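Local structure of Cyclase/dehydrase (Mycobacterium smegmatis str. MC2 155, 5Z8O) at residues B[5-10]-B[102-107]; B[64-69]-B[78-83]; B[73-78]-B[90-95]; B[86-91]-B[110-115]. The protein is of unknown function, but its START-type (Bet v 1-like) fold suggests that it binds a lipid or another hydrophobic ligand. One frame throughout, in Å; residues are numbered along the deposited sequence.

Contact 1 of 4, residues B[5-10]-B[102-107]; sequences SKTVEV and STLLQV
K6, V8 and V10 pair with V107, L105 and T103 through six backbone hydrogen bonds, in two antiparallel strands whose axes come within 4.8 Å. This is where the first strand of the START-type sheet, 4-10, lies along the last, 103-113. Within the chain 4-10 is an edge strand. The three pairs named are the hydrogen-bonded ones. T7 with Q106 and E9 with L104 are the non-hydrogen-bonded pairs, and their side chains take the other face.

V8 and L105 lie side by side and point the same way, with V8 CG1 3.9 Å from L105 CB. They share their face with V10, V107 and T103. Helix 119-144 covers it: L137 meets L105, V141 meets V10 and L130 meets V107. K6 leaves its partner V107 and reaches E131 of that helix in a salt bridge.

The opposite face is more open. There S5 OG and Q106 NE2 both bond to D108 OD2. Next to them the methyl of T7 turns to L104. Its CG2 is anti to the backbone N, and it sits 3.6 Å from L104 CG, with both leucine methyls within 3.8 Å of it.

Contact 2 of 4, residues B[64-69]-B[78-83]; sequences FITAVY and TMLQQG
M79 brings its sulfur against the ring of Y69, SD 3.6 Å from Y69 CE1. The two side chains cross at about a right angle. The sulfur sits 52° off the ring normal, so this Met-aromatic contact is oblique. M79 CG also comes near CE1.

L80 works on the other face. With CG anti to the backbone N (chi1 -179°), its CD1 reaches F64 CB at 3.7 Å and touches the edge of the F64 ring near its plane. The same methyl packs on T66 CG2. G83 lies against the same phenylalanine, its CA 3.8 Å from F64 CD1.

The strands form an antiparallel hairpin with a classic beta bulge. Q81 and Q82 both face I65, and I65 O accepts from both: Q81 N at 2.7 Å and Q82 N at 3.2 Å. The bulge lies at the corner where the 75-83 strand bends. Q81 crosses I65 almost perpendicularly, OE1 near I65 CG2 and NE2 near A67 CB; OE1 also hydrogen-bonds to Q50. Q82 OE1 touches I65 CD1 and bonds to R52 of the second subunit, whose I65 packs on I65 here. This end of the hairpin thus belongs to the dimer interface.

Strand 60-69 has strand 48-57 on its other side, where L51 meets T66 and V68. Strand 75-83 has strand 86-97, where F86 and Q89 meet L80.

Contact 3 of 4, residues B[73-78]-B[90-95]; sequences ENQIFT and EQRFSI
Q75 OE1 takes a hydrogen bond from R92 NH1 at 2.7 Å. The oxygen lies almost in the guanidinium plane, at its edge, while the amide and guanidinium planes stand 87° apart. R92 CD also comes close to OE1.

The flat side of the same guanidinium rests on F77. The two planes are only 18° apart and their centres 4.0 Å apart. R92 NH2 lies over one face of the ring, offset toward the rim, 3.4 Å from F77 CE1. F77 CD1 sits over the centre of the guanidinium. R92 is extended to CD and then bends (chi3 -52°), which turns the guanidinium back over the ring. The result is an off-centre cation-pi stack, with the edge of the guanidinium fixed by Q75 and its face by F77. E90 OE1 approaches the edge of the F77 ring at CZ. P71 touches both F77 and R92.

Beside Q75, S94 OG touches Q75 CG at 3.2 Å. N74 CB packs on I95 O.

The other face is apolar for much of its length. I76 CB is 4.5 Å from F93 CD1. F93 packs on V21 and L133, I95 on helix 14-22, and I76 on F24. T78 OG1 lies beside Q91 CB and makes a weak bond to Q91 O.

I76 with F93 and T78 with Q91 are the hydrogen-bonded pairs; I95 N adds a bond to N74 O. The pairing is regular and antiparallel, in mid-sheet. One face turned to helices and the other carrying Q75, R92 and S94 around F77 is consistent with the helix-grip fold of the START superfamily.

Contact 4 of 4, residues B[86-91]-B[110-115]; sequences FTKQEQ and DVEVKL
K88 runs extended from the backbone toward D110. Its CB meets E112 CB at 3.6 Å. CG passes D110 O, and CD lies near E112 CG. CE comes within 3.2 Å of D110 OD2. NZ then closes a salt bridge to D110 OD2 at 3.0 Å, coming from above the carboxylate plane. A long, weak ion pair joins NZ to E90 OE1 as well.

The two strands are an antiparallel hairpin with a classic beta bulge. T87 and K88 both face E112: T87 N bonds to E112 O at 3.0 Å, and the bond from K88 N is weak. Beyond the bulge the E90 and D110 backbones bond to each other in both directions.

On the other face F86 CE2 packs on V113 CG1 at 3.8 Å, with V111 CB at the edge of the ring. Q89 CG touches V111 CG1. V111 and V113 continue onto V122 of helix 119-144. Past the strand, K114 CG lies against T87 CG2.

E90 OE1 and D110 OD2 stand 4.5 Å apart. K88 NZ, near both carboxylates, probably offsets their mutual repulsion. The face of K88, E90 and D110 is mainly ionic, with an apolar patch of F86, V111 and V113 opposite.

How the contacts relate
From the N terminus, strand 4-10 enters first. Contact 1 pairs it with 103-113, closing the longest loop, and contacts 2 and 3 nest inside it. Contact 2 closes the hairpin of 60-69 and 75-83. Contact 3 closes the next, 75-83 with 86-97; it crosses contact 2 and shares T78 with it. Contact 4 joins 86-97 to 103-113. It follows contact 2 in series, shares E90 and Q91 with contact 3, and crosses contact 1. Together they connect five neighbouring strands of one antiparallel sheet. Contacts 1 and 2, with centres about 22 Å apart, do not touch. Contacts 1, 3 and 4 all meet helix 119-144; contact 2 reaches the second subunit.

Contact 1 of 4, residues B[5-10]-B[102-107]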
loop_
_atom_site.group_PDB
_atom_site.type_symbol
_atom_site.label_atom_id
_atom_site.label_comp_id
_atom_site.label_asym_id
_atom_site.label_seq_id
_atom_site.Cartn_x
_atom_site.Cartn_y
_atom_site.Cartn_z
ATOM N N SER B 5 -19.840 15.621 -7.755
ATOM C CA SER B 5 -20.790 14.534 -7.923
ATOM C C SER B 5 -21.087 14.322 -9.396
ATOM O O SER B 5 -21.062 15.263 -10.197
ATOM C CB SER B 5 -22.099 14.809 -7.169
ATOM O OG SER B 5 -21.884 14.833 -5.770
ATOM N N LYS B 6 -21.389 13.074 -9.739
ATOM C CA LYS B 6 -21.765 12.709 -11.095
ATOM C C LYS B 6 -22.850 11.647 -11.052
ATOM O O LYS B 6 -22.723 10.652 -10.334
ATOM C CB LYS B 6 -20.559 12.197 -11.880
ATOM C CG LYS B 6 -20.943 11.487 -13.149
ATOM C CD LYS B 6 -20.035 11.863 -14.287
ATOM C CE LYS B 6 -20.713 11.554 -15.603
ATOM N NZ LYS B 6 -21.227 12.789 -16.254
ATOM N N THR B 7 -23.911 11.861 -11.822
ATOM C CA THR B 7 -24.964 10.873 -12.007
ATOM C C THR B 7 -24.992 10.473 -13.476
ATOM O O THR B 7 -24.963 11.338 -14.357
ATOM C CB THR B 7 -26.324 11.427 -11.576
ATOM O OG1 THR B 7 -26.237 11.908 -10.230
ATOM C CG2 THR B 7 -27.372 10.338 -11.626
ATOM N N VAL B 8 -25.044 9.171 -13.738
ATOM C CA VAL B 8 -25.076 8.659 -15.103
ATOM C C VAL B 8 -26.064 7.502 -15.177
ATOM O O VAL B 8 -26.135 6.670 -14.266
ATOM C CB VAL B 8 -23.670 8.228 -15.580
ATOM C CG1 VAL B 8 -23.069 7.189 -14.641
ATOM C CG2 VAL B 8 -23.722 7.705 -17.008
ATOM N N GLU B 9 -26.845 7.468 -16.253
ATOM C CA GLU B 9 -27.716 6.339 -16.547
ATOM C C GLU B 9 -26.923 5.318 -17.352
ATOM O O GLU B 9 -26.311 5.663 -18.368
ATOM C CB GLU B 9 -28.949 6.794 -17.330
ATOM C CG GLU B 9 -29.943 7.598 -16.514
ATOM C CD GLU B 9 -31.210 7.930 -17.287
ATOM O OE1 GLU B 9 -31.297 9.048 -17.842
ATOM O OE2 GLU B 9 -32.109 7.072 -17.354
ATOM N N VAL B 10 -26.942 4.066 -16.905
ATOM C CA VAL B 10 -26.158 3.003 -17.520
ATOM C C VAL B 10 -27.099 1.912 -18.010
ATOM O O VAL B 10 -28.060 1.551 -17.323
ATOM C CB VAL B 10 -25.116 2.425 -16.538
ATOM C CG1 VAL B 10 -24.235 1.409 -17.236
ATOM C CG2 VAL B 10 -24.270 3.538 -15.935
ATOM N N SER B 102 -31.991 -0.876 -17.026
ATOM C CA SER B 102 -31.048 0.219 -16.847
ATOM C C SER B 102 -31.019 0.634 -15.383
ATOM O O SER B 102 -31.951 0.362 -14.621
ATOM C CB SER B 102 -31.403 1.424 -17.731
ATOM O OG SER B 102 -32.680 1.944 -17.400
ATOM N N THR B 103 -29.930 1.296 -14.992
ATOM C CA THR B 103 -29.732 1.694 -13.606
ATOM C C THR B 103 -29.075 3.065 -13.535
ATOM O O THR B 103 -28.411 3.516 -14.473
ATOM C CB THR B 103 -28.877 0.679 -12.836
ATOM O OG1 THR B 103 -27.665 0.421 -13.557
ATOM C CG2 THR B 103 -29.634 -0.610 -12.659
ATOM N N LEU B 104 -29.267 3.717 -12.394
ATOM C CA LEU B 104 -28.681 5.021 -12.109
ATOM C C LEU B 104 -27.463 4.825 -11.212
ATOM O O LEU B 104 -27.567 4.217 -10.140
ATOM C CB LEU B 104 -29.711 5.938 -11.449
ATOM C CG LEU B 104 -29.319 7.384 -11.136
ATOM C CD1 LEU B 104 -30.523 8.295 -11.268
ATOM C CD2 LEU B 104 -28.722 7.509 -9.740
ATOM N N LEU B 105 -26.309 5.315 -11.662
ATOM C CA LEU B 105 -25.092 5.329 -10.861
ATOM C C LEU B 105 -24.841 6.734 -10.328
ATOM O O LEU B 105 -24.726 7.687 -11.107
ATOM C CB LEU B 105 -23.890 4.852 -11.673
ATOM C CG LEU B 105 -22.572 4.943 -10.897
ATOM C CD1 LEU B 105 -22.512 3.919 -9.766
ATOM C CD2 LEU B 105 -21.384 4.800 -11.825
ATOM N N GLN B 106 -24.763 6.860 -9.006
ATOM C CA GLN B 106 -24.475 8.124 -8.340
ATOM C C GLN B 106 -23.098 8.034 -7.698
ATOM O O GLN B 106 -22.863 7.164 -6.855
ATOM C CB GLN B 106 -25.537 8.438 -7.285
ATOM C CG GLN B 106 -25.205 9.633 -6.411
ATOM C CD GLN B 106 -25.091 10.907 -7.211
ATOM O OE1 GLN B 106 -25.828 11.110 -8.174
ATOM N NE2 GLN B 106 -24.158 11.771 -6.826
ATOM N N VAL B 107 -22.186 8.916 -8.103
ATOM C CA VAL B 107 -20.820 8.926 -7.584
ATOM C C VAL B 107 -20.548 10.291 -6.968
ATOM O O VAL B 107 -20.707 11.322 -7.635
ATOM C CB VAL B 107 -19.784 8.601 -8.671
ATOM C CG1 VAL B 107 -18.420 8.350 -8.038
ATOM C CG2 VAL B 107 -20.223 7.394 -9.479
#

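Contact 2 of 4, residues B[64-69]-B[78-83]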
loop_
_atom_site.group_PDB
_atom_site.type_symbol
_atom_site.label_atom_id
_atom_site.label_comp_id
_atom_site.label_asym_id
_atom_site.label_seq_id
_atom_site.Cartn_x
_atom_site.Cartn_y
_atom_site.Cartn_z
ATOM N N PHE B 64 -2.150 4.170 -3.791
ATOM C CA PHE B 64 -3.187 4.577 -2.857
ATOM C C PHE B 64 -3.588 3.385 -2.001
ATOM O O PHE B 64 -3.840 2.296 -2.529
ATOM C CB PHE B 64 -4.374 5.137 -3.635
ATOM C CG PHE B 64 -3.997 6.291 -4.512
ATOM C CD1 PHE B 64 -3.831 7.560 -3.985
ATOM C CD2 PHE B 64 -3.754 6.092 -5.861
ATOM C CE1 PHE B 64 -3.458 8.615 -4.793
ATOM C CE2 PHE B 64 -3.380 7.142 -6.674
ATOM C CZ PHE B 64 -3.233 8.406 -6.141
ATOM N N ILE B 65 -3.653 3.592 -0.688
ATOM C CA ILE B 65 -4.149 2.593 0.251
ATOM C C ILE B 65 -5.454 3.107 0.838
ATOM O O ILE B 65 -5.469 4.128 1.536
ATOM C CB ILE B 65 -3.130 2.300 1.361
ATOM C CG1 ILE B 65 -1.765 1.964 0.752
ATOM C CG2 ILE B 65 -3.633 1.171 2.250
ATOM C CD1 ILE B 65 -0.616 2.626 1.462
ATOM N N THR B 66 -6.547 2.394 0.569
ATOM C CA THR B 66 -7.887 2.894 0.846
ATOM C C THR B 66 -8.686 1.864 1.631
ATOM O O THR B 66 -8.586 0.661 1.378
ATOM C CB THR B 66 -8.642 3.242 -0.450
ATOM O OG1 THR B 66 -9.240 2.059 -0.989
ATOM C CG2 THR B 66 -7.699 3.833 -1.485
ATOM N N ALA B 67 -9.479 2.348 2.582
ATOM C CA ALA B 67 -10.430 1.513 3.292
ATOM C C ALA B 67 -11.757 1.492 2.541
ATOM O O ALA B 67 -12.159 2.484 1.925
ATOM C CB ALA B 67 -10.645 2.019 4.720
ATOM N N VAL B 68 -12.433 0.348 2.598
ATOM C CA VAL B 68 -13.688 0.127 1.891
ATOM C C VAL B 68 -14.780 -0.101 2.923
ATOM O O VAL B 68 -14.599 -0.878 3.867
ATOM C CB VAL B 68 -13.599 -1.068 0.921
ATOM C CG1 VAL B 68 -14.897 -1.204 0.123
ATOM C CG2 VAL B 68 -12.408 -0.910 -0.016
ATOM N N TYR B 69 -15.908 0.571 2.736
ATOM C CA TYR B 69 -17.063 0.428 3.605
ATOM C C TYR B 69 -18.293 0.162 2.757
ATOM O O TYR B 69 -18.326 0.462 1.562
ATOM C CB TYR B 69 -17.291 1.684 4.458
ATOM C CG TYR B 69 -16.093 2.081 5.280
ATOM C CD1 TYR B 69 -15.138 2.955 4.773
ATOM C CD2 TYR B 69 -15.911 1.579 6.561
ATOM C CE1 TYR B 69 -14.036 3.320 5.521
ATOM C CE2 TYR B 69 -14.811 1.935 7.317
ATOM C CZ TYR B 69 -13.878 2.808 6.793
ATOM O OH TYR B 69 -12.782 3.167 7.540
ATOM N N THR B 78 -15.404 4.431 -0.235
ATOM C CA THR B 78 -13.974 4.257 -0.037
ATOM C C THR B 78 -13.374 5.514 0.577
ATOM O O THR B 78 -13.788 6.635 0.261
ATOM C CB THR B 78 -13.262 3.930 -1.355
ATOM O OG1 THR B 78 -13.450 5.003 -2.288
ATOM C CG2 THR B 78 -13.797 2.631 -1.948
ATOM N N MET B 79 -12.402 5.315 1.463
ATOM C CA MET B 79 -11.728 6.404 2.159
ATOM C C MET B 79 -10.234 6.151 2.096
ATOM O O MET B 79 -9.751 5.158 2.649
ATOM C CB MET B 79 -12.185 6.507 3.618
ATOM C CG MET B 79 -13.664 6.772 3.788
ATOM S SD MET B 79 -14.146 6.898 5.521
ATOM C CE MET B 79 -13.282 8.391 6.002
ATOM N N LEU B 80 -9.509 7.040 1.421
ATOM C CA LEU B 80 -8.061 6.929 1.355
ATOM C C LEU B 80 -7.467 6.979 2.756
ATOM O O LEU B 80 -7.792 7.864 3.550
ATOM C CB LEU B 80 -7.482 8.053 0.497
ATOM C CG LEU B 80 -5.961 8.036 0.327
ATOM C CD1 LEU B 80 -5.534 6.832 -0.499
ATOM C CD2 LEU B 80 -5.461 9.328 -0.300
ATOM N N GLN B 81 -6.613 6.008 3.065
ATOM C CA GLN B 81 -5.881 6.015 4.324
ATOM C C GLN B 81 -4.527 6.692 4.170
ATOM O O GLN B 81 -4.114 7.460 5.045
ATOM C CB GLN B 81 -5.701 4.586 4.839
ATOM C CG GLN B 81 -7.006 3.908 5.221
ATOM C CD GLN B 81 -6.836 2.431 5.468
ATOM O OE1 GLN B 81 -6.144 1.743 4.720
ATOM N NE2 GLN B 81 -7.479 1.925 6.515
ATOM N N GLN B 82 -3.825 6.403 3.077
ATOM C CA GLN B 82 -2.566 7.066 2.762
ATOM C C GLN B 82 -2.333 6.898 1.270
ATOM O O GLN B 82 -2.526 5.804 0.734
ATOM C CB GLN B 82 -1.395 6.481 3.571
ATOM C CG GLN B 82 -0.061 7.240 3.441
ATOM C CD GLN B 82 0.630 7.071 2.094
ATOM O OE1 GLN B 82 0.414 6.089 1.386
ATOM N NE2 GLN B 82 1.453 8.048 1.728
ATOM N N GLY B 83 -1.952 7.978 0.603
ATOM C CA GLY B 83 -1.672 7.897 -0.816
ATOM C C GLY B 83 -0.747 9.010 -1.241
ATOM O O GLY B 83 -0.563 10.002 -0.527
#

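Contact 3 of 4, residues B[73-78]-B[90-95]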
loop_
_atom_site.group_PDB
_atom_site.type_symbol
_atom_site.label_atom_id
_atom_site.label_comp_id
_atom_site.label_asym_id
_atom_site.label_seq_id
_atom_site.Cartn_x
_atom_site.Cartn_y
_atom_site.Cartn_z
ATOM N N GLU B 73 -27.062 -1.130 1.503
ATOM C CA GLU B 73 -27.067 -2.326 0.662
ATOM C C GLU B 73 -26.690 -2.021 -0.782
ATOM O O GLU B 73 -26.192 -2.902 -1.491
ATOM C CB GLU B 73 -28.440 -2.996 0.713
ATOM C CG GLU B 73 -28.523 -4.159 1.687
ATOM C CD GLU B 73 -29.553 -5.196 1.267
ATOM O OE1 GLU B 73 -30.412 -5.558 2.103
ATOM O OE2 GLU B 73 -29.502 -5.645 0.098
ATOM N N ASN B 74 -26.909 -0.788 -1.233
ATOM C CA ASN B 74 -26.628 -0.394 -2.607
ATOM C C ASN B 74 -25.430 0.540 -2.716
ATOM O O ASN B 74 -25.240 1.167 -3.764
ATOM C CB ASN B 74 -27.857 0.279 -3.214
ATOM C CG ASN B 74 -28.277 1.518 -2.445
ATOM O OD1 ASN B 74 -28.071 1.606 -1.232
ATOM N ND2 ASN B 74 -28.863 2.484 -3.144
ATOM N N GLN B 75 -24.623 0.651 -1.665
ATOM C CA GLN B 75 -23.593 1.675 -1.573
ATOM C C GLN B 75 -22.225 1.069 -1.310
ATOM O O GLN B 75 -22.090 0.103 -0.551
ATOM C CB GLN B 75 -23.902 2.685 -0.464
ATOM C CG GLN B 75 -24.713 3.880 -0.904
ATOM C CD GLN B 75 -24.842 4.918 0.192
ATOM O OE1 GLN B 75 -23.872 5.231 0.881
ATOM N NE2 GLN B 75 -26.040 5.466 0.351
ATOM N N ILE B 76 -21.213 1.661 -1.936
ATOM C CA ILE B 76 -19.814 1.373 -1.651
ATOM C C ILE B 76 -19.146 2.714 -1.393
ATOM O O ILE B 76 -19.305 3.654 -2.178
ATOM C CB ILE B 76 -19.118 0.625 -2.806
ATOM C CG1 ILE B 76 -19.903 -0.633 -3.186
ATOM C CG2 ILE B 76 -17.684 0.269 -2.428
ATOM C CD1 ILE B 76 -19.252 -1.455 -4.280
ATOM N N PHE B 77 -18.400 2.799 -0.297
ATOM C CA PHE B 77 -17.766 4.036 0.139
ATOM C C PHE B 77 -16.310 3.747 0.459
ATOM O O PHE B 77 -16.018 2.913 1.323
ATOM C CB PHE B 77 -18.509 4.610 1.350
ATOM C CG PHE B 77 -17.993 5.935 1.825
ATOM C CD1 PHE B 77 -18.148 7.075 1.057
ATOM C CD2 PHE B 77 -17.425 6.054 3.082
ATOM C CE1 PHE B 77 -17.694 8.300 1.510
ATOM C CE2 PHE B 77 -16.981 7.277 3.544
ATOM C CZ PHE B 77 -17.111 8.401 2.757
ATOM N N THR B 78 -15.404 4.431 -0.235
ATOM C CA THR B 78 -13.974 4.257 -0.037
ATOM C C THR B 78 -13.374 5.514 0.577
ATOM O O THR B 78 -13.788 6.635 0.261
ATOM C CB THR B 78 -13.262 3.930 -1.355
ATOM O OG1 THR B 78 -13.450 5.003 -2.288
ATOM C CG2 THR B 78 -13.797 2.631 -1.948
ATOM N N GLU B 90 -12.462 10.603 -0.508
ATOM C CA GLU B 90 -13.643 9.855 -0.102
ATOM C C GLU B 90 -14.588 9.759 -1.291
ATOM O O GLU B 90 -15.012 10.787 -1.832
ATOM C CB GLU B 90 -14.319 10.531 1.089
ATOM C CG GLU B 90 -13.439 10.565 2.331
ATOM C CD GLU B 90 -14.111 11.257 3.500
ATOM O OE1 GLU B 90 -15.257 11.722 3.330
ATOM O OE2 GLU B 90 -13.482 11.359 4.574
ATOM N N GLN B 91 -14.888 8.531 -1.715
ATOM C CA GLN B 91 -15.692 8.293 -2.908
ATOM C C GLN B 91 -16.831 7.339 -2.580
ATOM O O GLN B 91 -16.603 6.270 -2.007
ATOM C CB GLN B 91 -14.838 7.731 -4.046
ATOM C CG GLN B 91 -15.600 7.573 -5.350
ATOM C CD GLN B 91 -14.687 7.400 -6.542
ATOM O OE1 GLN B 91 -14.695 8.214 -7.463
ATOM N NE2 GLN B 91 -13.900 6.331 -6.536
ATOM N N ARG B 92 -18.055 7.728 -2.936
ATOM C CA ARG B 92 -19.246 6.935 -2.657
ATOM C C ARG B 92 -19.943 6.573 -3.961
ATOM O O ARG B 92 -20.244 7.456 -4.771
ATOM C CB ARG B 92 -20.201 7.703 -1.733
ATOM C CG ARG B 92 -21.418 6.923 -1.285
ATOM C CD ARG B 92 -22.348 7.806 -0.465
ATOM N NE ARG B 92 -21.622 8.465 0.619
ATOM C CZ ARG B 92 -21.477 7.967 1.844
ATOM N NH1 ARG B 92 -22.011 6.794 2.156
ATOM N NH2 ARG B 92 -20.796 8.644 2.757
ATOM N N PHE B 93 -20.182 5.277 -4.170
ATOM C CA PHE B 93 -20.981 4.778 -5.287
ATOM C C PHE B 93 -22.346 4.335 -4.780
ATOM O O PHE B 93 -22.427 3.554 -3.828
ATOM C CB PHE B 93 -20.306 3.598 -5.991
ATOM C CG PHE B 93 -18.959 3.908 -6.563
ATOM C CD1 PHE B 93 -17.808 3.688 -5.825
ATOM C CD2 PHE B 93 -18.840 4.397 -7.854
ATOM C CE1 PHE B 93 -16.563 3.962 -6.360
ATOM C CE2 PHE B 93 -17.600 4.675 -8.393
ATOM C CZ PHE B 93 -16.460 4.456 -7.646
ATOM N N SER B 94 -23.411 4.817 -5.424
ATOM C CA SER B 94 -24.780 4.408 -5.118
ATOM C C SER B 94 -25.443 3.891 -6.389
ATOM O O SER B 94 -25.467 4.592 -7.407
ATOM C CB SER B 94 -25.577 5.567 -4.519
ATOM O OG SER B 94 -24.991 5.996 -3.301
ATOM N N ILE B 95 -25.950 2.659 -6.338
ATOM C CA ILE B 95 -26.519 1.970 -7.495
ATOM C C ILE B 95 -28.023 1.807 -7.288
ATOM O O ILE B 95 -28.456 1.070 -6.392
ATOM C CB ILE B 95 -25.836 0.614 -7.720
ATOM C CG1 ILE B 95 -24.378 0.835 -8.121
ATOM C CG2 ILE B 95 -26.576 -0.192 -8.780
ATOM C CD1 ILE B 95 -23.490 -0.369 -7.909
#

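Contact 4 of 4, residues B[86-91]-B[110-115]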
loop_
_atom_site.group_PDB
_atom_site.type_symbol
_atom_site.label_atom_id
_atom_site.label_comp_id
_atom_site.label_asym_id
_atom_site.label_seq_id
_atom_site.Cartn_x
_atom_site.Cartn_y
_atom_site.Cartn_z
ATOM N N PHE B 86 -2.401 12.984 -2.233
ATOM C CA PHE B 86 -3.679 13.276 -1.599
ATOM C C PHE B 86 -3.597 13.100 -0.090
ATOM O O PHE B 86 -2.990 12.144 0.403
ATOM C CB PHE B 86 -4.793 12.379 -2.159
ATOM C CG PHE B 86 -5.098 12.623 -3.608
ATOM C CD1 PHE B 86 -4.334 12.038 -4.601
ATOM C CD2 PHE B 86 -6.154 13.441 -3.976
ATOM C CE1 PHE B 86 -4.614 12.265 -5.934
ATOM C CE2 PHE B 86 -6.441 13.671 -5.307
ATOM C CZ PHE B 86 -5.670 13.082 -6.287
ATOM N N THR B 87 -4.211 14.034 0.640
ATOM C CA THR B 87 -4.453 13.857 2.066
ATOM C C THR B 87 -5.826 13.269 2.358
ATOM O O THR B 87 -6.016 12.664 3.419
ATOM C CB THR B 87 -4.323 15.191 2.807
ATOM O OG1 THR B 87 -5.213 16.147 2.225
ATOM C CG2 THR B 87 -2.904 15.719 2.720
ATOM N N LYS B 88 -6.781 13.431 1.444
ATOM C CA LYS B 88 -8.130 12.914 1.614
ATOM C C LYS B 88 -8.663 12.508 0.250
ATOM O O LYS B 88 -8.437 13.206 -0.742
ATOM C CB LYS B 88 -9.056 13.960 2.257
ATOM C CG LYS B 88 -10.534 13.575 2.309
ATOM C CD LYS B 88 -11.358 14.644 3.027
ATOM C CE LYS B 88 -12.822 14.560 2.655
ATOM N NZ LYS B 88 -13.708 15.249 3.642
ATOM N N GLN B 89 -9.350 11.367 0.202
ATOM C CA GLN B 89 -10.115 10.989 -0.983
ATOM C C GLN B 89 -11.243 10.074 -0.528
ATOM O O GLN B 89 -11.003 8.916 -0.172
ATOM C CB GLN B 89 -9.239 10.314 -2.033
ATOM C CG GLN B 89 -9.973 10.032 -3.333
ATOM C CD GLN B 89 -10.366 8.584 -3.470
ATOM O OE1 GLN B 89 -9.779 7.711 -2.829
ATOM N NE2 GLN B 89 -11.371 8.315 -4.295
ATOM N N GLU B 90 -12.462 10.603 -0.508
ATOM C CA GLU B 90 -13.643 9.855 -0.102
ATOM C C GLU B 90 -14.588 9.759 -1.291
ATOM O O GLU B 90 -15.012 10.787 -1.832
ATOM C CB GLU B 90 -14.319 10.531 1.089
ATOM C CG GLU B 90 -13.439 10.565 2.331
ATOM C CD GLU B 90 -14.111 11.257 3.500
ATOM O OE1 GLU B 90 -15.257 11.722 3.330
ATOM O OE2 GLU B 90 -13.482 11.359 4.574
ATOM N N GLN B 91 -14.888 8.531 -1.715
ATOM C CA GLN B 91 -15.692 8.293 -2.908
ATOM C C GLN B 91 -16.831 7.339 -2.580
ATOM O O GLN B 91 -16.603 6.270 -2.007
ATOM C CB GLN B 91 -14.838 7.731 -4.046
ATOM C CG GLN B 91 -15.600 7.573 -5.350
ATOM C CD GLN B 91 -14.687 7.400 -6.542
ATOM O OE1 GLN B 91 -14.695 8.214 -7.463
ATOM N NE2 GLN B 91 -13.900 6.331 -6.536
ATOM N N ASP B 110 -14.875 13.419 -2.895
ATOM C CA ASP B 110 -14.450 14.502 -2.014
ATOM C C ASP B 110 -12.960 14.325 -1.761
ATOM O O ASP B 110 -12.558 13.394 -1.055
ATOM C CB ASP B 110 -15.247 14.491 -0.708
ATOM C CG ASP B 110 -15.060 15.757 0.099
ATOM O OD1 ASP B 110 -14.551 16.749 -0.461
ATOM O OD2 ASP B 110 -15.436 15.762 1.289
ATOM N N VAL B 111 -12.136 15.202 -2.340
ATOM C CA VAL B 111 -10.689 15.034 -2.297
ATOM C C VAL B 111 -10.021 16.268 -1.696
ATOM O O VAL B 111 -10.542 17.386 -1.736
ATOM C CB VAL B 111 -10.096 14.733 -3.691
ATOM C CG1 VAL B 111 -10.738 13.499 -4.286
ATOM C CG2 VAL B 111 -10.280 15.917 -4.617
ATOM N N GLU B 112 -8.829 16.033 -1.147
ATOM C CA GLU B 112 -7.911 17.046 -0.642
ATOM C C GLU B 112 -6.550 16.688 -1.221
ATOM O O GLU B 112 -6.148 15.522 -1.159
ATOM C CB GLU B 112 -7.800 17.003 0.894
ATOM C CG GLU B 112 -8.890 17.598 1.804
ATOM C CD GLU B 112 -9.430 18.937 1.382
ATOM O OE1 GLU B 112 -10.656 19.141 1.487
ATOM O OE2 GLU B 112 -8.630 19.796 0.962
ATOM N N VAL B 113 -5.831 17.663 -1.768
ATOM C CA VAL B 113 -4.512 17.391 -2.331
ATOM C C VAL B 113 -3.463 17.965 -1.391
ATOM O O VAL B 113 -3.715 18.931 -0.662
ATOM C CB VAL B 113 -4.344 17.942 -3.764
ATOM C CG1 VAL B 113 -5.266 17.207 -4.729
ATOM C CG2 VAL B 113 -4.608 19.431 -3.798
ATOM N N LYS B 114 -2.266 17.371 -1.422
ATOM C CA LYS B 114 -1.212 17.785 -0.496
ATOM C C LYS B 114 -0.691 19.175 -0.830
ATOM O O LYS B 114 -0.549 20.021 0.061
ATOM C CB LYS B 114 -0.065 16.772 -0.489
ATOM C CG LYS B 114 -0.418 15.452 0.175
ATOM C CD LYS B 114 0.676 14.414 -0.019
ATOM C CE LYS B 114 0.340 13.125 0.719
ATOM N NZ LYS B 114 1.504 12.204 0.821
ATOM N N LEU B 115 -0.401 19.435 -2.101
ATOM C CA LEU B 115 0.069 20.754 -2.481
ATOM C C LEU B 115 -1.061 21.774 -2.367
ATOM O O LEU B 115 -2.240 21.427 -2.492
ATOM C CB LEU B 115 0.624 20.745 -3.902
ATOM C CG LEU B 115 1.719 19.716 -4.175
ATOM C CD1 LEU B 115 1.746 19.342 -5.640
ATOM C CD2 LEU B 115 3.061 20.283 -3.730
#